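Local coordinates for protein diadenosine Tetraphosphate Hydrolase (Caenorhabditis elegans, PDB 1KTG) that hydrolyses diadenosine tetraphosphate asymmetrically to AMP and ATP, as a divalent-metal-dependent member of the Nudix family, at residues I59-T73 against V85-V98. Residues are numbered along the deposited sequence; the frame is centred on the assembly and turned at random.
Sequences ITKEQLTIHEDCHET and VKYWLAKLNNPDDV
Thr65 and Lys91 form an antiparallel hydrogen-bonded pair, N to O in both directions, and Asn93 prolongs the ladder by giving its backbone N to Gln63 O at 3.3 Å. The Asn93 side chain also turns back on Thr65: ND2 donates to OG1 over 2.8 Å, with the hydroxyl oxygen 9° from the amide plane, while a water joins OG1 to Asn93 OD1. Gln63 reaches the segment 85-98 differently. Its CB lies 4.2 Å from Leu92 CD1, CG and CD pass Asp96 OD2, OE1 turns back to accept an almost straight bond from Thr60 N, and NE2 lies against the Asp96 carboxylate too closely for that contact to be trusted. A second water ties Gln63 O to Asn94 N and Asp96 OD2. An alanine in place of Gln63 would probably leave Thr60 N without this acceptor and the turn at 60-63 less firmly held. The two strands, 64-78 and 81-92, make a beta hairpin of the Nudix fold; strand 81-92 of the hairpin also pairs, in parallel, with strand 3-14. A type I turn from His67 to Cys70 interrupts the first strand, and pairing resumes with Cys70 O accepting from Leu89 N. Beyond it, His71 CB sits over the five-membered ring of Trp88 in a CH-pi contact, 3.9 Å from its centroid; with CG between the backbone N and the carbonyl carbon (chi1 64°), the imidazole lies alongside the indole, the planes 44° apart. Lys86, fully extended, brings CE to 3.3 Å from His71 ND1. At the indole edge, a water accepts from Trp88 NE1 and donates to Glu68 O.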
loop_
_atom_site.group_PDB
_atom_site.type_symbol
_atom_site.label_atom_id
_atom_site.label_comp_id
_atom_site.label_asym_id
_atom_site.label_seq_id
_atom_site.Cartn_x
_atom_site.Cartn_y
_atom_site.Cartn_z
ATOM N N ILE A 59 8.775 -5.291 -5.672
ATOM C CA ILE A 59 9.573 -4.936 -4.505
ATOM C C ILE A 59 9.559 -6.132 -3.550
ATOM O O ILE A 59 8.483 -6.600 -3.130
ATOM C CB ILE A 59 9.009 -3.700 -3.812
ATOM C CG1 ILE A 59 9.118 -2.488 -4.735
ATOM C CG2 ILE A 59 9.754 -3.441 -2.513
ATOM C CD1 ILE A 59 8.327 -1.270 -4.279
ATOM N N THR A 60 10.759 -6.599 -3.210
ATOM C CA THR A 60 10.955 -7.746 -2.333
ATOM C C THR A 60 11.063 -7.336 -0.867
ATOM O O THR A 60 11.339 -6.178 -0.531
ATOM C CB THR A 60 12.236 -8.517 -2.701
ATOM O OG1 THR A 60 13.394 -7.770 -2.287
ATOM C CG2 THR A 60 12.398 -8.684 -4.218
ATOM N N LYS A 61 10.872 -8.315 0.007
ATOM C CA LYS A 61 10.941 -8.074 1.440
ATOM C C LYS A 61 12.302 -7.506 1.820
ATOM O O LYS A 61 12.405 -6.648 2.696
ATOM C CB LYS A 61 10.683 -9.379 2.189
ATOM C CG LYS A 61 11.091 -9.368 3.648
ATOM C CD LYS A 61 10.083 -8.642 4.504
ATOM C CE LYS A 61 10.387 -8.802 6.005
ATOM N NZ LYS A 61 10.775 -10.173 6.408
ATOM N N GLU A 62 13.335 -7.966 1.130
ATOM C CA GLU A 62 14.705 -7.592 1.434
ATOM C C GLU A 62 14.998 -6.126 1.106
ATOM O O GLU A 62 15.931 -5.541 1.630
ATOM C CB GLU A 62 15.664 -8.493 0.651
ATOM C CG GLU A 62 15.587 -9.986 0.984
ATOM C CD GLU A 62 14.251 -10.648 0.636
ATOM O OE1 GLU A 62 13.700 -10.413 -0.457
ATOM O OE2 GLU A 62 13.742 -11.424 1.475
ATOM N N GLN A 63 14.197 -5.550 0.217
ATOM C CA GLN A 63 14.357 -4.160 -0.182
ATOM C C GLN A 63 13.624 -3.219 0.764
ATOM O O GLN A 63 13.693 -2.007 0.615
ATOM C CB GLN A 63 13.786 -3.975 -1.586
ATOM C CG GLN A 63 14.537 -4.710 -2.664
ATOM C CD GLN A 63 13.791 -4.689 -3.981
ATOM O OE1 GLN A 63 12.901 -5.503 -4.209
ATOM N NE2 GLN A 63 14.141 -3.749 -4.840
ATOM N N LEU A 64 12.918 -3.782 1.739
ATOM C CA LEU A 64 12.067 -2.994 2.615
ATOM C C LEU A 64 12.454 -3.056 4.089
ATOM O O LEU A 64 12.991 -4.049 4.558
ATOM C CB LEU A 64 10.623 -3.515 2.517
ATOM C CG LEU A 64 9.901 -3.415 1.180
ATOM C CD1 LEU A 64 8.527 -4.075 1.314
ATOM C CD2 LEU A 64 9.782 -1.966 0.744
ATOM N N THR A 65 12.166 -1.970 4.799
ATOM C CA THR A 65 12.204 -1.946 6.255
ATOM C C THR A 65 10.745 -1.785 6.677
ATOM O O THR A 65 10.184 -0.686 6.603
ATOM C CB THR A 65 13.039 -0.774 6.804
ATOM O OG1 THR A 65 14.419 -0.950 6.461
ATOM C CG2 THR A 65 13.052 -0.796 8.328
ATOM N N ILE A 66 10.120 -2.881 7.087
ATOM C CA ILE A 66 8.705 -2.856 7.446
ATOM C C ILE A 66 8.565 -2.493 8.911
ATOM O O ILE A 66 9.197 -3.097 9.768
ATOM C CB ILE A 66 8.044 -4.219 7.173
ATOM C CG1 ILE A 66 8.214 -4.596 5.705
ATOM C CG2 ILE A 66 6.566 -4.142 7.520
ATOM C CD1 ILE A 66 7.666 -5.945 5.333
ATOM N N HIS A 67 7.755 -1.483 9.188
ATOM C CA HIS A 67 7.536 -1.022 10.554
ATOM C C HIS A 67 6.392 -1.814 11.164
ATOM O O HIS A 67 5.231 -1.476 10.973
ATOM C CB HIS A 67 7.197 0.461 10.545
ATOM C CG HIS A 67 8.229 1.308 9.871
ATOM N ND1 HIS A 67 9.569 1.246 10.191
ATOM C CD2 HIS A 67 8.119 2.226 8.884
ATOM C CE1 HIS A 67 10.238 2.094 9.429
ATOM N NE2 HIS A 67 9.379 2.701 8.628
ATOM N N GLU A 68 6.720 -2.862 11.906
ATOM C CA GLU A 68 5.693 -3.748 12.472
ATOM C C GLU A 68 4.757 -3.068 13.453
ATOM O O GLU A 68 3.625 -3.526 13.642
ATOM C CB GLU A 68 6.346 -4.970 13.110
ATOM C CG GLU A 68 7.288 -5.637 12.135
ATOM C CD GLU A 68 7.732 -7.019 12.546
ATOM O OE1 GLU A 68 7.171 -7.584 13.520
ATOM O OE2 GLU A 68 8.647 -7.536 11.864
ATOM N N ASP A 69 5.212 -1.971 14.059
ATOM C CA ASP A 69 4.390 -1.225 15.009
ATOM C C ASP A 69 3.537 -0.157 14.347
ATOM O O ASP A 69 2.979 0.696 15.044
ATOM C CB ASP A 69 5.268 -0.531 16.046
ATOM N N CYS A 70 3.464 -0.160 13.019
ATOM C CA CYS A 70 2.628 0.814 12.336
ATOM C C CYS A 70 1.742 0.098 11.331
ATOM O O CYS A 70 2.145 -0.176 10.200
ATOM C CB CYS A 70 3.455 1.897 11.662
ATOM S SG CYS A 70 2.456 3.182 10.878
ATOM N N HIS A 71 0.542 -0.248 11.776
ATOM C CA HIS A 71 -0.409 -0.928 10.915
ATOM C C HIS A 71 -1.802 -0.434 11.201
ATOM O O HIS A 71 -2.077 0.062 12.292
ATOM C CB HIS A 71 -0.326 -2.450 11.058
ATOM C CG HIS A 71 -0.699 -2.984 12.416
ATOM N ND1 HIS A 71 -1.979 -3.393 12.729
ATOM C CD2 HIS A 71 0.054 -3.244 13.513
ATOM C CE1 HIS A 71 -2.004 -3.853 13.969
ATOM N NE2 HIS A 71 -0.782 -3.772 14.469
ATOM N N GLU A 72 -2.667 -0.548 10.204
ATOM C CA GLU A 72 -4.056 -0.126 10.327
ATOM C C GLU A 72 -4.878 -0.948 9.342
ATOM O O GLU A 72 -4.372 -1.369 8.295
ATOM C CB GLU A 72 -4.168 1.360 10.015
ATOM C CG GLU A 72 -5.579 1.875 9.824
ATOM C CD GLU A 72 -6.366 1.869 11.098
ATOM O OE1 GLU A 72 -6.565 2.966 11.681
ATOM O OE2 GLU A 72 -6.787 0.766 11.507
ATOM N N THR A 73 -6.145 -1.181 9.663
ATOM C CA THR A 73 -7.002 -1.958 8.775
ATOM C C THR A 73 -8.193 -1.146 8.297
ATOM O O THR A 73 -8.883 -0.508 9.090
ATOM C CB THR A 73 -7.475 -3.231 9.478
ATOM O OG1 THR A 73 -6.340 -4.000 9.907
ATOM C CG2 THR A 73 -8.209 -4.157 8.508
ATOM N N VAL A 85 -8.806 -4.660 4.656
ATOM C CA VAL A 85 -7.469 -4.596 4.082
ATOM C C VAL A 85 -6.524 -4.103 5.163
ATOM O O VAL A 85 -6.589 -2.948 5.583
ATOM C CB VAL A 85 -7.377 -3.679 2.855
ATOM C CG1 VAL A 85 -5.988 -3.796 2.206
ATOM C CG2 VAL A 85 -8.455 -4.029 1.840
ATOM N N LYS A 86 -5.662 -4.993 5.631
ATOM C CA LYS A 86 -4.693 -4.619 6.643
ATOM C C LYS A 86 -3.415 -4.135 5.976
ATOM O O LYS A 86 -2.863 -4.832 5.133
ATOM C CB LYS A 86 -4.366 -5.812 7.526
ATOM C CG LYS A 86 -3.394 -5.463 8.634
ATOM C CD LYS A 86 -3.325 -6.534 9.711
ATOM C CE LYS A 86 -2.396 -6.085 10.816
ATOM N NZ LYS A 86 -2.228 -7.086 11.910
ATOM N N TYR A 87 -2.950 -2.950 6.365
ATOM C CA TYR A 87 -1.713 -2.368 5.829
ATOM C C TYR A 87 -0.674 -2.140 6.923
ATOM O O TYR A 87 -1.002 -1.668 8.008
ATOM C CB TYR A 87 -1.981 -0.974 5.234
ATOM C CG TYR A 87 -2.760 -0.951 3.945
ATOM C CD1 TYR A 87 -4.128 -0.720 3.943
ATOM C CD2 TYR A 87 -2.121 -1.113 2.732
ATOM C CE1 TYR A 87 -4.839 -0.682 2.765
ATOM C CE2 TYR A 87 -2.821 -1.070 1.549
ATOM C CZ TYR A 87 -4.175 -0.861 1.568
ATOM O OH TYR A 87 -4.867 -0.814 0.382
ATOM N N TRP A 88 0.573 -2.454 6.595
ATOM C CA TRP A 88 1.733 -2.076 7.394
ATOM C C TRP A 88 2.521 -1.012 6.619
ATOM O O TRP A 88 2.556 -1.028 5.398
ATOM C CB TRP A 88 2.663 -3.263 7.615
ATOM C CG TRP A 88 2.280 -4.249 8.668
ATOM C CD1 TRP A 88 2.684 -4.258 9.982
ATOM C CD2 TRP A 88 1.505 -5.436 8.485
ATOM N NE1 TRP A 88 2.167 -5.352 10.628
ATOM C CE2 TRP A 88 1.437 -6.092 9.734
ATOM C CE3 TRP A 88 0.829 -6.001 7.398
ATOM C CZ2 TRP A 88 0.740 -7.287 9.913
ATOM C CZ3 TRP A 88 0.145 -7.187 7.581
ATOM C CH2 TRP A 88 0.102 -7.813 8.830
ATOM N N LEU A 89 3.149 -0.083 7.339
ATOM C CA LEU A 89 4.007 0.935 6.730
ATOM C C LEU A 89 5.388 0.308 6.458
ATOM O O LEU A 89 5.904 -0.430 7.273
ATOM C CB LEU A 89 4.117 2.145 7.671
ATOM C CG LEU A 89 4.904 3.358 7.173
ATOM C CD1 LEU A 89 4.233 4.006 5.963
ATOM C CD2 LEU A 89 5.109 4.374 8.284
ATOM N N ALA A 90 5.981 0.594 5.304
ATOM C CA ALA A 90 7.253 -0.011 4.937
ATOM C C ALA A 90 8.106 0.944 4.116
ATOM O O ALA A 90 7.641 1.505 3.120
ATOM C CB ALA A 90 7.006 -1.282 4.156
ATOM N N LYS A 91 9.357 1.109 4.522
ATOM C CA LYS A 91 10.266 2.002 3.831
ATOM C C LYS A 91 11.032 1.279 2.735
ATOM O O LYS A 91 11.647 0.252 2.987
ATOM C CB LYS A 91 11.278 2.587 4.798
ATOM C CG LYS A 91 12.273 3.532 4.153
ATOM C CD LYS A 91 13.148 4.224 5.180
ATOM C CE LYS A 91 14.082 5.224 4.527
ATOM N NZ LYS A 91 14.892 5.940 5.552
ATOM N N LEU A 92 10.982 1.825 1.525
ATOM C CA LEU A 92 11.821 1.345 0.432
ATOM C C LEU A 92 13.179 2.003 0.641
ATOM O O LEU A 92 13.339 3.185 0.392
ATOM C CB LEU A 92 11.230 1.725 -0.918
ATOM C CG LEU A 92 11.979 1.184 -2.144
ATOM C CD1 LEU A 92 11.881 -0.333 -2.218
ATOM C CD2 LEU A 92 11.415 1.822 -3.410
ATOM N N ASN A 93 14.151 1.221 1.080
ATOM C CA ASN A 93 15.450 1.744 1.480
ATOM C C ASN A 93 16.328 2.326 0.390
ATOM O O ASN A 93 16.972 3.361 0.587
ATOM C CB ASN A 93 16.189 0.650 2.219
ATOM C CG ASN A 93 15.511 0.320 3.524
ATOM O OD1 ASN A 93 15.155 1.227 4.271
ATOM N ND2 ASN A 93 15.291 -0.954 3.788
ATOM N N ASN A 94 16.362 1.655 -0.751
ATOM C CA ASN A 94 17.213 2.064 -1.863
ATOM C C ASN A 94 16.393 2.498 -3.083
ATOM O O ASN A 94 15.182 2.284 -3.120
ATOM C CB ASN A 94 18.153 0.917 -2.212
ATOM C CG ASN A 94 19.330 0.828 -1.263
ATOM O OD1 ASN A 94 19.972 1.843 -0.942
ATOM N ND2 ASN A 94 19.627 -0.384 -0.809
ATOM N N PRO A 95 17.054 3.094 -4.075
ATOM C CA PRO A 95 16.391 3.609 -5.288
ATOM C C PRO A 95 15.979 2.517 -6.263
ATOM O O PRO A 95 16.328 2.550 -7.444
ATOM C CB PRO A 95 17.467 4.493 -5.933
ATOM C CG PRO A 95 18.642 4.452 -5.035
ATOM C CD PRO A 95 18.501 3.320 -4.112
ATOM N N ASP A 96 15.265 1.538 -5.752
ATOM C CA ASP A 96 14.770 0.441 -6.553
ATOM C C ASP A 96 13.654 0.900 -7.470
ATOM O O ASP A 96 12.925 1.858 -7.177
ATOM C CB ASP A 96 14.263 -0.666 -5.647
ATOM C CG ASP A 96 15.354 -1.266 -4.799
ATOM O OD1 ASP A 96 16.525 -1.325 -5.252
ATOM O OD2 ASP A 96 15.133 -1.726 -3.667
ATOM N N ASP A 97 13.509 0.164 -8.559
ATOM C CA ASP A 97 12.579 0.490 -9.611
ATOM C C ASP A 97 11.338 -0.372 -9.546
ATOM O O ASP A 97 11.391 -1.605 -9.461
ATOM C CB ASP A 97 13.257 0.318 -10.963
ATOM C CG ASP A 97 14.395 1.288 -11.164
ATOM O OD1 ASP A 97 14.328 2.408 -10.620
ATOM O OD2 ASP A 97 15.402 1.026 -11.831
ATOM N N VAL A 98 10.219 0.320 -9.586
ATOM C CA VAL A 98 8.915 -0.290 -9.571
ATOM C C VAL A 98 8.621 -0.872 -10.949
ATOM O O VAL A 98 8.928 -0.255 -11.965
ATOM C CB VAL A 98 7.872 0.764 -9.240
ATOM C CG1 VAL A 98 6.467 0.246 -9.498
ATOM C CG2 VAL A 98 8.037 1.210 -7.800
HETATM O O HOH W 1 15.417 -0.973 -1.268
HETATM O O HOH W 2 15.550 1.233 7.141
HETATM O O HOH W 3 2.593 -5.921 13.494
#